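Local coordinates for Sodium/calcium exchanger membrane region domain-containing protein (Archaeoglobus fulgidus, PDB 4KPP) that probably exchanges calcium ions for protons across the membrane, as a member of the sodium/calcium exchanger family, at residues A[137-142]-A[379-384]; A[327-332]-A[372-377]; A[331-334]-A[339-342]. All blocks are in the same frame, centred on the assembly; numbering follows the deposited sequence.

Contact 1 (A[137-142]-A[379-384]); sequences GIRLEI and RKEIVE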
loop_
_atom_site.group_PDB
_atom_site.type_symbol
_atom_site.label_atom_id
_atom_site.label_comp_id
_atom_site.label_asym_id
_atom_site.label_seq_id
_atom_site.Cartn_x
_atom_site.Cartn_y
_atom_site.Cartn_z
ATOM N N GLY A 137 19.127 5.124 -3.941
ATOM C CA GLY A 137 17.950 5.834 -4.406
ATOM C C GLY A 137 16.847 5.896 -3.369
ATOM O O GLY A 137 15.927 6.699 -3.487
ATOM N N ILE A 138 16.946 5.049 -2.351
ATOM C CA ILE A 138 15.965 5.006 -1.271
ATOM C C ILE A 138 15.894 6.338 -0.515
ATOM O O ILE A 138 14.848 6.696 0.028
ATOM C CB ILE A 138 16.238 3.798 -0.326
ATOM C CG1 ILE A 138 15.632 2.527 -0.921
ATOM C CG2 ILE A 138 15.648 4.003 1.058
ATOM C CD1 ILE A 138 14.135 2.629 -1.162
ATOM N N ARG A 139 16.995 7.087 -0.518
ATOM C CA ARG A 139 17.039 8.391 0.146
ATOM C C ARG A 139 15.947 9.336 -0.353
ATOM O O ARG A 139 15.529 10.245 0.361
ATOM C CB ARG A 139 18.409 9.049 -0.025
ATOM C CG ARG A 139 19.571 8.277 0.574
ATOM C CD ARG A 139 20.806 9.162 0.654
ATOM N NE ARG A 139 22.055 8.400 0.643
ATOM C CZ ARG A 139 22.682 7.973 1.735
ATOM N NH1 ARG A 139 23.814 7.293 1.625
ATOM N NH2 ARG A 139 22.176 8.224 2.934
ATOM N N LEU A 140 15.498 9.118 -1.584
ATOM C CA LEU A 140 14.385 9.867 -2.146
ATOM C C LEU A 140 13.129 9.609 -1.316
ATOM O O LEU A 140 12.554 10.535 -0.741
ATOM C CB LEU A 140 14.149 9.447 -3.603
ATOM C CG LEU A 140 13.502 10.411 -4.610
ATOM C CD1 LEU A 140 12.825 9.626 -5.728
ATOM C CD2 LEU A 140 12.524 11.391 -3.977
ATOM N N GLU A 141 12.708 8.348 -1.258
ATOM C CA GLU A 141 11.491 7.990 -0.537
ATOM C C GLU A 141 11.591 8.318 0.950
ATOM O O GLU A 141 10.593 8.659 1.575
ATOM C CB GLU A 141 11.118 6.514 -0.740
ATOM C CG GLU A 141 12.167 5.672 -1.434
ATOM C CD GLU A 141 12.127 5.801 -2.947
ATOM O OE1 GLU A 141 11.034 5.649 -3.534
ATOM O OE2 GLU A 141 13.191 6.055 -3.548
ATOM N N ILE A 142 12.796 8.219 1.504
ATOM C CA ILE A 142 13.038 8.569 2.904
ATOM C C ILE A 142 12.663 10.023 3.183
ATOM O O ILE A 142 12.003 10.329 4.179
ATOM C CB ILE A 142 14.514 8.340 3.294
ATOM C CG1 ILE A 142 14.842 6.846 3.287
ATOM C CG2 ILE A 142 14.813 8.939 4.662
ATOM C CD1 ILE A 142 16.272 6.531 3.681
ATOM N N ARG A 379 22.147 11.926 11.735
ATOM C CA ARG A 379 21.734 13.230 11.225
ATOM C C ARG A 379 22.368 13.558 9.878
ATOM O O ARG A 379 21.800 14.311 9.087
ATOM C CB ARG A 379 22.045 14.332 12.237
ATOM C CG ARG A 379 23.496 14.384 12.670
ATOM C CD ARG A 379 23.734 15.553 13.604
ATOM N NE ARG A 379 25.030 15.468 14.267
ATOM C CZ ARG A 379 25.225 14.885 15.445
ATOM N NH1 ARG A 379 24.205 14.339 16.092
ATOM N NH2 ARG A 379 26.438 14.850 15.976
ATOM N N LYS A 380 23.543 12.993 9.617
ATOM C CA LYS A 380 24.198 13.183 8.330
ATOM C C LYS A 380 23.417 12.474 7.228
ATOM O O LYS A 380 23.412 12.912 6.076
ATOM C CB LYS A 380 25.641 12.672 8.372
ATOM N N GLU A 381 22.755 11.379 7.590
ATOM C CA GLU A 381 21.968 10.606 6.634
ATOM C C GLU A 381 20.700 11.352 6.236
ATOM O O GLU A 381 20.212 11.207 5.116
ATOM C CB GLU A 381 21.630 9.225 7.203
ATOM C CG GLU A 381 22.854 8.412 7.612
ATOM C CD GLU A 381 23.727 8.047 6.432
ATOM O OE1 GLU A 381 23.193 7.956 5.309
ATOM O OE2 GLU A 381 24.947 7.853 6.624
ATOM N N ILE A 382 20.171 12.146 7.161
ATOM C CA ILE A 382 19.011 12.981 6.879
ATOM C C ILE A 382 19.423 14.132 5.971
ATOM O O ILE A 382 18.709 14.477 5.033
ATOM C CB ILE A 382 18.373 13.524 8.174
ATOM C CG1 ILE A 382 17.971 12.364 9.087
ATOM C CG2 ILE A 382 17.165 14.401 7.856
ATOM C CD1 ILE A 382 17.436 12.799 10.430
ATOM N N VAL A 383 20.583 14.714 6.254
ATOM C CA VAL A 383 21.163 15.744 5.399
ATOM C C VAL A 383 21.428 15.183 4.005
ATOM O O VAL A 383 21.151 15.837 2.999
ATOM C CB VAL A 383 22.481 16.299 5.990
ATOM C CG1 VAL A 383 23.250 17.100 4.946
ATOM C CG2 VAL A 383 22.201 17.145 7.222
ATOM N N GLU A 384 21.956 13.965 3.952
ATOM C CA GLU A 384 22.214 13.304 2.676
ATOM C C GLU A 384 20.936 13.091 1.868
ATOM O O GLU A 384 20.911 13.325 0.656
ATOM C CB GLU A 384 22.938 11.976 2.892
ATOM C CG GLU A 384 24.440 12.090 2.741
ATOM C CD GLU A 384 24.829 12.644 1.388
ATOM O OE1 GLU A 384 24.333 12.119 0.370
ATOM O OE2 GLU A 384 25.618 13.612 1.344
#
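Arg139 and Glu381 form an interhelical salt bridge. It ties the start of helix 138-152 to the start of helix 379-393, the last helix modelled in this membrane exchanger. Arg139 NH2 donates to Glu381 OE1 at 2.6 Å. The N-H...O angle is 157°, a moderately straight bond. The oxygen sits at the edge of the guanidinium, in its plane, and is met nearly along its own C-O direction. Guanidinium and carboxylate are almost coplanar, 24° apart. The contact is therefore a single end-on bond. The other Arg139 nitrogens do not share it, and NH1 stays 3.8 Å from Glu381 OE1.

The Arg139 chain is extended from CG to NE and spans the gap between the helices. Glu381 is folded at chi2 (-65°), which brings its carboxylate back to the arginine.

Glu384 lies one turn further on. Its CB covers one face of the guanidinium, 3.8 Å from Arg139 NH2. Its carboxylate plays a different part. Glu384 OE1 is 4.4 Å from Arg139 NE and well out of the guanidinium plane, so only the charges attract and no N-H points at it. The two acidic groups probably balance the arginine charge. Were Arg139 replaced by an alanine, the Glu381 carboxylate would probably lose its mate and Glu384 CB the flat group that covers it.

The backbone adds a second tie between the same helices, because Arg139 O accepts a hydrogen bond from Ser385 OG. The Arg139 side chain also rests on Leu334 and Thr388. The contact is small, with 152 Å² buried in all. The CA atoms of Arg139 and Glu384 are 7.6 Å apart. Arg139 CD passes 4.1 Å from Glu384 C.

Contact 2 (A[327-332]-A[372-377]); sequences AVAILL and LPILFA. With CA (calcium ion), chain D.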
loop_
_atom_site.group_PDB
_atom_site.type_symbol
_atom_site.label_atom_id
_atom_site.label_comp_id
_atom_site.label_asym_id
_atom_site.label_seq_id
_atom_site.Cartn_x
_atom_site.Cartn_y
_atom_site.Cartn_z
ATOM N N ALA A 327 10.031 3.970 11.253
ATOM C CA ALA A 327 10.365 3.357 9.972
ATOM C C ALA A 327 11.408 4.181 9.217
ATOM O O ALA A 327 12.379 3.634 8.696
ATOM C CB ALA A 327 9.111 3.175 9.127
ATOM N N VAL A 328 11.198 5.494 9.164
ATOM C CA VAL A 328 12.143 6.413 8.534
ATOM C C VAL A 328 13.530 6.316 9.167
ATOM O O VAL A 328 14.540 6.228 8.465
ATOM C CB VAL A 328 11.652 7.874 8.635
ATOM C CG1 VAL A 328 12.778 8.846 8.315
ATOM C CG2 VAL A 328 10.471 8.100 7.716
ATOM N N ALA A 329 13.570 6.334 10.495
ATOM C CA ALA A 329 14.831 6.298 11.226
ATOM C C ALA A 329 15.614 5.014 10.948
ATOM O O ALA A 329 16.843 5.021 10.910
ATOM C CB ALA A 329 14.578 6.462 12.724
ATOM N N ILE A 330 14.890 3.917 10.756
ATOM C CA ILE A 330 15.497 2.624 10.459
ATOM C C ILE A 330 16.094 2.590 9.055
ATOM O O ILE A 330 17.146 1.995 8.835
ATOM C CB ILE A 330 14.463 1.481 10.626
ATOM C CG1 ILE A 330 14.244 1.181 12.108
ATOM C CG2 ILE A 330 14.900 0.220 9.892
ATOM C CD1 ILE A 330 13.263 0.058 12.361
ATOM N N LEU A 331 15.429 3.246 8.110
ATOM C CA LEU A 331 15.887 3.260 6.724
ATOM C C LEU A 331 17.108 4.151 6.487
ATOM O O LEU A 331 17.756 4.055 5.445
ATOM C CB LEU A 331 14.752 3.705 5.801
ATOM C CG LEU A 331 13.472 2.871 5.819
ATOM C CD1 LEU A 331 12.442 3.461 4.869
ATOM C CD2 LEU A 331 13.759 1.413 5.478
ATOM N N LEU A 332 17.412 5.021 7.446
ATOM C CA LEU A 332 18.458 6.030 7.268
ATOM C C LEU A 332 19.857 5.470 6.973
ATOM O O LEU A 332 20.622 6.074 6.219
ATOM C CB LEU A 332 18.506 6.978 8.470
ATOM C CG LEU A 332 17.406 8.040 8.545
ATOM C CD1 LEU A 332 17.490 8.791 9.862
ATOM C CD2 LEU A 332 17.497 9.006 7.369
ATOM N N LEU A 372 14.307 8.928 18.189
ATOM C CA LEU A 372 15.141 10.100 18.465
ATOM C C LEU A 372 16.663 9.880 18.562
ATOM O O LEU A 372 17.425 10.676 18.011
ATOM C CB LEU A 372 14.610 10.862 19.686
ATOM C CG LEU A 372 13.163 11.351 19.550
ATOM C CD1 LEU A 372 12.749 12.208 20.738
ATOM C CD2 LEU A 372 12.966 12.107 18.241
ATOM N N PRO A 373 17.119 8.821 19.261
ATOM C CA PRO A 373 18.574 8.620 19.299
ATOM C C PRO A 373 19.116 8.245 17.926
ATOM O O PRO A 373 20.214 8.659 17.559
ATOM C CB PRO A 373 18.746 7.436 20.258
ATOM C CG PRO A 373 17.469 7.325 20.993
ATOM C CD PRO A 373 16.413 7.808 20.060
ATOM N N ILE A 374 18.343 7.461 17.180
ATOM C CA ILE A 374 18.731 7.056 15.838
ATOM C C ILE A 374 18.804 8.268 14.920
ATOM O O ILE A 374 19.803 8.470 14.229
ATOM C CB ILE A 374 17.752 6.020 15.252
ATOM C CG1 ILE A 374 17.715 4.767 16.130
ATOM C CG2 ILE A 374 18.144 5.660 13.826
ATOM C CD1 ILE A 374 16.779 3.688 15.621
ATOM N N LEU A 375 17.745 9.075 14.922
ATOM C CA LEU A 375 17.704 10.303 14.130
ATOM C C LEU A 375 18.861 11.235 14.477
ATOM O O LEU A 375 19.413 11.904 13.603
ATOM C CB LEU A 375 16.378 11.039 14.338
ATOM C CG LEU A 375 15.103 10.338 13.868
ATOM C CD1 LEU A 375 13.867 11.087 14.353
ATOM C CD2 LEU A 375 15.093 10.201 12.353
ATOM N N PHE A 376 19.229 11.271 15.755
ATOM C CA PHE A 376 20.302 12.147 16.214
ATOM C C PHE A 376 21.683 11.606 15.854
ATOM O O PHE A 376 22.606 12.377 15.595
ATOM C CB PHE A 376 20.206 12.381 17.723
ATOM N N ALA A 377 21.822 10.284 15.838
ATOM C CA ALA A 377 23.099 9.661 15.488
ATOM C C ALA A 377 23.303 9.575 13.975
ATOM O O ALA A 377 24.430 9.459 13.499
ATOM C CB ALA A 377 23.215 8.282 16.122
HETATM CA CA CA D . 18.667 0.069 9.528
#
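Ala329 meets Ile374 and Leu375 without any ring, and the one flat group touched is the peptide carbonyl of Ala329. Ile374 CG2 approaches Ala329 O at 3.3 Å. This is a methyl resting on a backbone oxygen, and no hydrogen bond crosses between the two segments. The same methyl is 3.8 Å from Ala329 CB, so Ile374 covers both the oxygen and the side chain of one residue. Its first torsion (-60°) sets CG2 anti to the backbone N and beside the carbonyl carbon, which turns this branch toward the Ala329 carbonyl.

Leu375 comes to Ala329 with its CD2 branch, 3.8 Å from Ala329 CB. The alanine methyl thus meets two neighbouring side chains of the other helix. CD2 of Leu375 also reaches CD1 of Leu332, 3.7 Å away, and these two leucine side chains cross at about a right angle.

This is close helix-helix packing, between the end of helix 311-331 and the last turns of helix 357-377 in the membrane exchanger fold. The small side chain of Ala329 suits the close approach: its CA lies 5.7 Å from the CA of Leu375. Helix 357-377 is kinked at Pro373, whose N makes no bond to the preceding turn. Leu332 and Leu375 both also pack on Ile382 of helix 379-393, while Leu332 touches Ile142 of helix 138-152.

Ile330, next to Ala329, points its CB away from helix 357-377. Its backbone O binds the calcium ion at 2.5 Å, and its CG2 lies 3.8 Å from that ion. Asp333, Lys335 and Glu340 supply the other protein ligands.

Contact 3 (A[331-334]-A[339-342]); sequences LLDL and KEAS. With CA (calcium ion), chain D.
A calcium site joins Asp333, in the loop after helix 311-331, to Glu340 in the first turn of helix 338-353. Both carboxylates are bidentate. Asp333 binds the ion through OD1 at 2.4 Å and OD2 at 2.7 Å. Glu340 binds it through OE1 at 2.2 Å and OE2 at 2.5 Å. The two side chains come from opposite directions with the metal between them, and their carboxylate planes are turned 55° apart. Asp333 OD2 and Glu340 OE2 remain 3.7 Å from each other. The calcium probably offsets the repulsion between the two negative groups.

The loop residues Leu331 to Leu334 make a type I beta turn, closed by the bond from Leu334 N to Leu331 O at 2.9 Å. Asp333 is its third residue. The CG of Asp333 sits between its backbone N and carbonyl carbon (chi1 53°), the more crowded choice, and this presents both oxygens to the ion. Glu340 reaches the metal with a chain that is extended beyond CG.

The backbone oxygens of Ile330 and Lys335 bring the protein ligand atoms to six. Ser337 N donates a hydrogen bond to Glu340 OE1, a second-shell contact that probably helps to position this metal-binding oxygen. Lys378 packs against the side chain of Asp333.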
loop_
_atom_site.group_PDB
_atom_site.type_symbol
_atom_site.label_atom_id
_atom_site.label_comp_id
_atom_site.label_asym_id
_atom_site.label_seq_id
_atom_site.Cartn_x
_atom_site.Cartn_y
_atom_site.Cartn_z
ATOM N N LEU A 331 15.429 3.246 8.110
ATOM C CA LEU A 331 15.887 3.260 6.724
ATOM C C LEU A 331 17.108 4.151 6.487
ATOM O O LEU A 331 17.756 4.055 5.445
ATOM C CB LEU A 331 14.752 3.705 5.801
ATOM C CG LEU A 331 13.472 2.871 5.819
ATOM C CD1 LEU A 331 12.442 3.461 4.869
ATOM C CD2 LEU A 331 13.759 1.413 5.478
ATOM N N LEU A 332 17.412 5.021 7.446
ATOM C CA LEU A 332 18.458 6.030 7.268
ATOM C C LEU A 332 19.857 5.470 6.973
ATOM O O LEU A 332 20.622 6.074 6.219
ATOM C CB LEU A 332 18.506 6.978 8.470
ATOM C CG LEU A 332 17.406 8.040 8.545
ATOM C CD1 LEU A 332 17.490 8.791 9.862
ATOM C CD2 LEU A 332 17.497 9.006 7.369
ATOM N N ASP A 333 20.186 4.323 7.557
ATOM C CA ASP A 333 21.492 3.705 7.326
ATOM C C ASP A 333 21.510 2.870 6.040
ATOM O O ASP A 333 22.495 2.193 5.745
ATOM C CB ASP A 333 21.923 2.863 8.535
ATOM C CG ASP A 333 20.870 1.858 8.956
ATOM O OD1 ASP A 333 19.809 1.802 8.299
ATOM O OD2 ASP A 333 21.109 1.117 9.935
ATOM N N LEU A 334 20.421 2.946 5.275
ATOM C CA LEU A 334 20.255 2.182 4.035
ATOM C C LEU A 334 20.423 0.678 4.251
ATOM O O LEU A 334 20.883 -0.042 3.364
ATOM C CB LEU A 334 21.209 2.679 2.940
ATOM C CG LEU A 334 20.938 4.089 2.407
ATOM C CD1 LEU A 334 21.885 4.442 1.272
ATOM C CD2 LEU A 334 19.491 4.207 1.958
ATOM N N LYS A 339 17.406 -6.989 14.064
ATOM C CA LYS A 339 16.896 -6.303 15.246
ATOM C C LYS A 339 15.799 -5.320 14.856
ATOM O O LYS A 339 14.737 -5.283 15.479
ATOM C CB LYS A 339 18.018 -5.565 15.980
ATOM C CG LYS A 339 19.046 -6.471 16.643
ATOM C CD LYS A 339 20.061 -5.655 17.433
ATOM C CE LYS A 339 21.132 -6.542 18.056
ATOM N NZ LYS A 339 21.007 -6.643 19.543
ATOM N N GLU A 340 16.062 -4.528 13.821
ATOM C CA GLU A 340 15.103 -3.534 13.352
ATOM C C GLU A 340 13.842 -4.188 12.800
ATOM O O GLU A 340 12.734 -3.732 13.075
ATOM C CB GLU A 340 15.739 -2.626 12.295
ATOM C CG GLU A 340 16.860 -1.741 12.826
ATOM C CD GLU A 340 17.599 -1.018 11.717
ATOM O OE1 GLU A 340 17.563 -1.499 10.564
ATOM O OE2 GLU A 340 18.214 0.032 11.995
ATOM N N ALA A 341 14.014 -5.258 12.028
ATOM C CA ALA A 341 12.880 -5.997 11.479
ATOM C C ALA A 341 12.041 -6.640 12.581
ATOM O O ALA A 341 10.813 -6.566 12.558
ATOM C CB ALA A 341 13.354 -7.051 10.485
ATOM N N SER A 342 12.706 -7.264 13.551
ATOM C CA SER A 342 11.999 -7.900 14.659
ATOM C C SER A 342 11.297 -6.856 15.519
ATOM O O SER A 342 10.209 -7.101 16.035
ATOM C CB SER A 342 12.948 -8.754 15.509
ATOM O OG SER A 342 13.931 -7.961 16.148
HETATM CA CA CA D . 18.667 0.069 9.528
#

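In the fold
The three contacts sit together on one side of the chain. Contacts 2 and 3 share Leu331 and Leu332, and their centres are 9 Å apart. Both touch the calcium ion: residues 327-332 supply Ile330 O, while contact 3 supplies two carboxylates. They also meet directly, Ile330 CG2 lying 3.2 Å from Glu340 OE1. The centre of contact 1 is 10 Å from that of contact 2 and 14 Å from that of contact 3. The Glu381 side chain is about 10 Å from the calcium. Glu381 OE1 lies 3.3 Å from Leu332 O, with no hydrogen bond between these two acceptors. Arg139 NH1 packs 3.5 Å from Leu334 CD1. The salt bridge thus borders the metal-binding loop.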